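Local coordinates for protein OLD nuclease (Thermus scotoductus, PDB 6P74) that degrades linear or supercoiled double-stranded DNA from 5' to 3' as a metal-dependent exonuclease, and has a DNA-stimulated ATPase activity, at residues Thr35-Leu38 with Arg39-Leu43; Phe61-Asp65 with Thr66-Ile70. All blocks are in the same frame, centred on the assembly; numbering follows the deposited sequence.

Contact 1 (Thr35-Leu38 with Arg39-Leu43). With SO4 (sulfate ion), chain D.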
loop_
_atom_site.group_PDB
_atom_site.type_symbol
_atom_site.label_atom_id
_atom_site.label_comp_id
_atom_site.label_asym_id
_atom_site.label_seq_id
_atom_site.Cartn_x
_atom_site.Cartn_y
_atom_site.Cartn_z
ATOM N N THR A 35 -11.837 -1.560 -0.634
ATOM C CA THR A 35 -10.771 -1.369 0.341
ATOM C C THR A 35 -10.468 0.112 0.547
ATOM O O THR A 35 -10.086 0.521 1.649
ATOM C CB THR A 35 -9.525 -2.136 -0.113
ATOM O OG1 THR A 35 -9.825 -3.537 -0.155
ATOM C CG2 THR A 35 -8.367 -1.911 0.835
ATOM N N THR A 36 -10.661 0.924 -0.492
ATOM C CA THR A 36 -10.396 2.351 -0.384
ATOM C C THR A 36 -11.369 3.023 0.581
ATOM O O THR A 36 -10.991 3.952 1.302
ATOM C CB THR A 36 -10.449 2.977 -1.778
ATOM O OG1 THR A 36 -9.467 2.340 -2.620
ATOM C CG2 THR A 36 -10.178 4.476 -1.722
ATOM N N ILE A 37 -12.622 2.561 0.625
ATOM C CA ILE A 37 -13.533 3.027 1.667
ATOM C C ILE A 37 -12.932 2.767 3.044
ATOM O O ILE A 37 -12.880 3.664 3.895
ATOM C CB ILE A 37 -14.916 2.365 1.523
ATOM C CG1 ILE A 37 -15.650 2.926 0.299
ATOM C CG2 ILE A 37 -15.743 2.559 2.799
ATOM C CD1 ILE A 37 -16.943 2.210 -0.037
ATOM N N LEU A 38 -12.468 1.540 3.289
ATOM C CA LEU A 38 -11.909 1.235 4.600
ATOM C C LEU A 38 -10.683 2.094 4.898
ATOM O O LEU A 38 -10.527 2.584 6.027
ATOM C CB LEU A 38 -11.553 -0.240 4.701
ATOM C CG LEU A 38 -12.709 -1.211 4.503
ATOM C CD1 LEU A 38 -12.254 -2.601 4.877
ATOM C CD2 LEU A 38 -13.899 -0.783 5.344
ATOM N N ARG A 39 -9.789 2.277 3.911
ATOM C CA ARG A 39 -8.578 3.061 4.166
ATOM C C ARG A 39 -8.918 4.519 4.487
ATOM O O ARG A 39 -8.254 5.149 5.321
ATOM C CB ARG A 39 -7.620 2.973 2.979
ATOM C CG ARG A 39 -7.234 1.539 2.602
ATOM C CD ARG A 39 -6.160 0.921 3.508
ATOM N NE ARG A 39 -4.938 0.631 2.754
ATOM C CZ ARG A 39 -4.731 -0.468 2.029
ATOM N NH1 ARG A 39 -5.658 -1.415 1.957
ATOM N NH2 ARG A 39 -3.588 -0.620 1.372
ATOM N N ALA A 40 -9.962 5.062 3.852
ATOM C CA ALA A 40 -10.357 6.434 4.129
ATOM C C ALA A 40 -10.776 6.605 5.586
ATOM O O ALA A 40 -10.425 7.607 6.228
ATOM C CB ALA A 40 -11.486 6.861 3.190
ATOM N N ILE A 41 -11.541 5.649 6.123
ATOM C CA ILE A 41 -11.901 5.715 7.535
ATOM C C ILE A 41 -10.645 5.682 8.389
ATOM O O ILE A 41 -10.493 6.466 9.338
ATOM C CB ILE A 41 -12.869 4.574 7.903
ATOM C CG1 ILE A 41 -14.214 4.750 7.190
ATOM C CG2 ILE A 41 -13.052 4.491 9.423
ATOM C CD1 ILE A 41 -15.101 3.468 7.157
ATOM N N ASP A 42 -9.706 4.797 8.044
ATOM C CA ASP A 42 -8.512 4.650 8.863
ATOM C C ASP A 42 -7.639 5.905 8.859
ATOM O O ASP A 42 -6.936 6.162 9.839
ATOM C CB ASP A 42 -7.697 3.466 8.384
ATOM C CG ASP A 42 -6.628 3.091 9.365
ATOM O OD1 ASP A 42 -7.007 2.682 10.485
ATOM O OD2 ASP A 42 -5.424 3.217 9.036
ATOM N N LEU A 43 -7.637 6.658 7.753
ATOM C CA LEU A 43 -6.878 7.903 7.675
ATOM C C LEU A 43 -7.321 8.879 8.748
ATOM O O LEU A 43 -6.493 9.560 9.365
ATOM C CB LEU A 43 -7.072 8.543 6.302
ATOM C CG LEU A 43 -5.981 8.293 5.284
ATOM C CD1 LEU A 43 -6.299 8.995 3.978
ATOM C CD2 LEU A 43 -4.718 8.815 5.887
HETATM S S SO4 D . -10.544 -2.262 -3.521
HETATM O O1 SO4 D . -11.645 -1.820 -4.366
HETATM O O2 SO4 D . -11.086 -2.847 -2.302
HETATM O O3 SO4 D . -9.764 -3.270 -4.225
HETATM O O4 SO4 D . -9.689 -1.126 -3.192
#

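Contact 2 (Phe61-Asp65 with Thr66-Ile70)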
loop_
_atom_site.group_PDB
_atom_site.type_symbol
_atom_site.label_atom_id
_atom_site.label_comp_id
_atom_site.label_asym_id
_atom_site.label_seq_id
_atom_site.Cartn_x
_atom_site.Cartn_y
_atom_site.Cartn_z
ATOM N N PHE A 61 -4.575 11.415 -4.859
ATOM C CA PHE A 61 -5.582 12.224 -5.529
ATOM C C PHE A 61 -6.163 11.474 -6.718
ATOM O O PHE A 61 -5.465 10.701 -7.383
ATOM C CB PHE A 61 -4.977 13.538 -6.022
ATOM C CG PHE A 61 -4.534 14.450 -4.926
ATOM C CD1 PHE A 61 -3.311 14.263 -4.300
ATOM C CD2 PHE A 61 -5.332 15.511 -4.530
ATOM C CE1 PHE A 61 -2.893 15.115 -3.291
ATOM C CE2 PHE A 61 -4.922 16.374 -3.520
ATOM C CZ PHE A 61 -3.702 16.176 -2.897
ATOM N N ILE A 62 -7.447 11.722 -6.999
ATOM C CA ILE A 62 -8.040 11.213 -8.232
ATOM C C ILE A 62 -7.164 11.593 -9.415
ATOM O O ILE A 62 -6.718 12.737 -9.532
ATOM C CB ILE A 62 -9.457 11.766 -8.444
ATOM C CG1 ILE A 62 -10.119 11.127 -9.637
ATOM C CG2 ILE A 62 -9.406 13.254 -8.697
ATOM C CD1 ILE A 62 -11.598 11.414 -9.679
ATOM N N ASN A 63 -6.936 10.636 -10.317
ATOM C CA ASN A 63 -6.159 10.861 -11.546
ATOM C C ASN A 63 -4.782 11.470 -11.260
ATOM O O ASN A 63 -4.148 12.036 -12.166
ATOM C CB ASN A 63 -6.916 11.754 -12.541
ATOM C CG ASN A 63 -8.396 11.436 -12.615
ATOM O OD1 ASN A 63 -8.793 10.276 -12.740
ATOM N ND2 ASN A 63 -9.226 12.476 -12.535
ATOM N N PHE A 64 -4.298 11.349 -10.019
ATOM C CA PHE A 64 -3.095 12.055 -9.571
ATOM C C PHE A 64 -3.220 13.556 -9.849
ATOM O O PHE A 64 -2.252 14.225 -10.215
ATOM C CB PHE A 64 -1.821 11.488 -10.226
ATOM C CG PHE A 64 -1.429 10.083 -9.771
ATOM C CD1 PHE A 64 -2.277 9.300 -8.995
ATOM C CD2 PHE A 64 -0.188 9.553 -10.132
ATOM C CE1 PHE A 64 -1.897 8.015 -8.595
ATOM C CE2 PHE A 64 0.197 8.275 -9.734
ATOM C CZ PHE A 64 -0.659 7.506 -8.965
ATOM N N ASP A 65 -4.431 14.091 -9.670
ATOM C CA ASP A 65 -4.769 15.447 -10.103
ATOM C C ASP A 65 -4.056 16.533 -9.295
ATOM O O ASP A 65 -3.183 17.233 -9.822
ATOM C CB ASP A 65 -6.283 15.654 -10.029
ATOM C CG ASP A 65 -6.772 16.722 -10.983
ATOM O OD1 ASP A 65 -6.218 17.836 -10.962
ATOM O OD2 ASP A 65 -7.705 16.441 -11.765
ATOM N N THR A 66 -4.433 16.692 -8.025
ATOM C CA THR A 66 -3.936 17.659 -7.044
ATOM C C THR A 66 -4.475 19.077 -7.269
ATOM O O THR A 66 -4.284 19.925 -6.401
ATOM C CB THR A 66 -2.394 17.727 -6.938
ATOM O OG1 THR A 66 -1.836 18.514 -8.006
ATOM C CG2 THR A 66 -1.780 16.332 -6.908
ATOM N N THR A 67 -5.127 19.369 -8.392
ATOM C CA THR A 67 -5.955 20.565 -8.465
ATOM C C THR A 67 -7.303 20.354 -7.805
ATOM O O THR A 67 -8.091 21.302 -7.726
ATOM C CB THR A 67 -6.176 20.998 -9.911
ATOM O OG1 THR A 67 -4.911 21.306 -10.516
ATOM C CG2 THR A 67 -7.105 22.204 -9.970
ATOM N N ARG A 68 -7.583 19.137 -7.356
ATOM C CA ARG A 68 -8.777 18.818 -6.596
ATOM C C ARG A 68 -8.397 18.541 -5.151
ATOM O O ARG A 68 -7.303 18.054 -4.862
ATOM C CB ARG A 68 -9.488 17.600 -7.179
ATOM C CG ARG A 68 -9.901 17.750 -8.613
ATOM C CD ARG A 68 -10.522 16.467 -9.074
ATOM N NE ARG A 68 -11.033 16.560 -10.430
ATOM C CZ ARG A 68 -11.752 15.606 -11.002
ATOM N NH1 ARG A 68 -12.030 14.507 -10.316
ATOM N NH2 ARG A 68 -12.192 15.751 -12.247
ATOM N N ALA A 69 -9.308 18.841 -4.244
ATOM C CA ALA A 69 -9.062 18.645 -2.825
ATOM C C ALA A 69 -9.613 17.293 -2.391
ATOM O O ALA A 69 -10.781 16.983 -2.642
ATOM C CB ALA A 69 -9.695 19.767 -2.002
ATOM N N ILE A 70 -8.765 16.496 -1.746
ATOM C CA ILE A 70 -9.240 15.308 -1.051
ATOM C C ILE A 70 -10.049 15.727 0.173
ATOM O O ILE A 70 -9.628 16.596 0.948
ATOM C CB ILE A 70 -8.053 14.418 -0.662
ATOM C CG1 ILE A 70 -7.373 13.877 -1.925
ATOM C CG2 ILE A 70 -8.509 13.302 0.267
ATOM C CD1 ILE A 70 -5.990 13.263 -1.688
#

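Contact 1 (Thr35-Leu38 with Arg39-Leu43)
Arg39 lies one turn above Thr35 on helix 34-45, the helix that starts with the last residues of the P-loop (Walker A) of the ATPase domain. Arg39 N donates to Thr35 O at 2.9 Å. The Arg39 side chain runs alongside that of Thr35 and points the same way. It bends at chi2 (-79°) and again at chi3, which brings NH1 back beside the threonine methyl; the methyl meets the guanidinium obliquely. The packing is tight, with Arg39 NH1 3.0 Å from Thr35 CG2, and NH1 also forms a salt bridge with Glu276. Ala40 N then bonds to Thr36 O at 3.0 Å, and the alanine packs on Phe10 of strand 2-10. Ile41 N reaches Ile37 O at 3.3 Å. The Ile41 side chain meets Ile274 of strand 272-276, as does that of Leu38. Asp42 N closes the set on Leu38 O at 3.1 Å. At the start of the helix is a sulfate, probably from the crystallisation liquor, which also accepts bonds from Gly31 N and Gly33 N. It is consistent with a phosphate position of ATP. Thr35 OG1, held beside its own backbone N, donates to sulfate O2, an atom whose exact place is doubtful.

Contact 2 (Phe61-Asp65 with Thr66-Ile70)
Phe61 is sandwiched between Thr66 and Ile70 in a run of consecutive turns, the last part of the loop that leads from helix 34-45 into strand 70-76. Two overlapping beta turns open the 61-70 segment. Phe64 N donates to Phe61 O at 3.0 Å in a type II turn, and Asp65 N donates to Ile62 O at 2.7 Å in the next. An Asx turn follows at Asp65. Its OD1 accepts Thr67 N at 3.2 Å, with the donor on the anti side and 28° out of the carboxylate plane. CG of Asp65 stands opposite its own backbone N (chi1 -155°), which swings the carboxylate forward over the turn. Thr66 has a positive phi, and its OG1 turns back to donate to Asp65 O at 2.6 Å, on a lone pair in the carbonyl plane.

The second carboxylate oxygen, Asp65 OD2, faces Arg68. It sits 3.6 Å from NE but well out of the guanidinium plane, so the salt bridge is one of charge alone and no N-H is aimed at it. Arg68 NH1 has a directed partner elsewhere, Glu14. The extended arginine also passes across Ile62, whose CG2 meets its CD and whose CD1 meets NH1. Ile62 also bonds through its backbone to Asn9. Beyond the arginine, Ala69 O accepts a bond from Asn9 ND2, while Ile70 pairs through its backbone with Cys94 of strand 85-97.

The Phe61 ring lies between carbon atoms. Thr66 CA covers one face, offset toward the rim. Arg68 O lies at the ring edge, 3.2 Å from CE2. On the opposite face Ile70 CD1 stands almost on the ring normal, 3.6 Å from the centroid.

Contacts 1 and 2 follow one another along the chain within the N-terminal part of the ATPase domain. Their centres are about 17 Å apart, and their nearest atoms about 6 Å apart without touching. Phe10 of strand 2-10 packs on both Ala40 and Ile70. Contact 1 holds Thr35 of the probable ATP site, where a sulfate is bound. Contact 2 is set back from it, with the side chain of Ile62 about 12 Å from the residue Gly33 of the P-loop. Each contact reaches the second subunit through one or two residues. Thr35 packs on Arg56 of the second subunit, and Phe64 packs on Gly31, a P-loop residue of that same neighbouring chain.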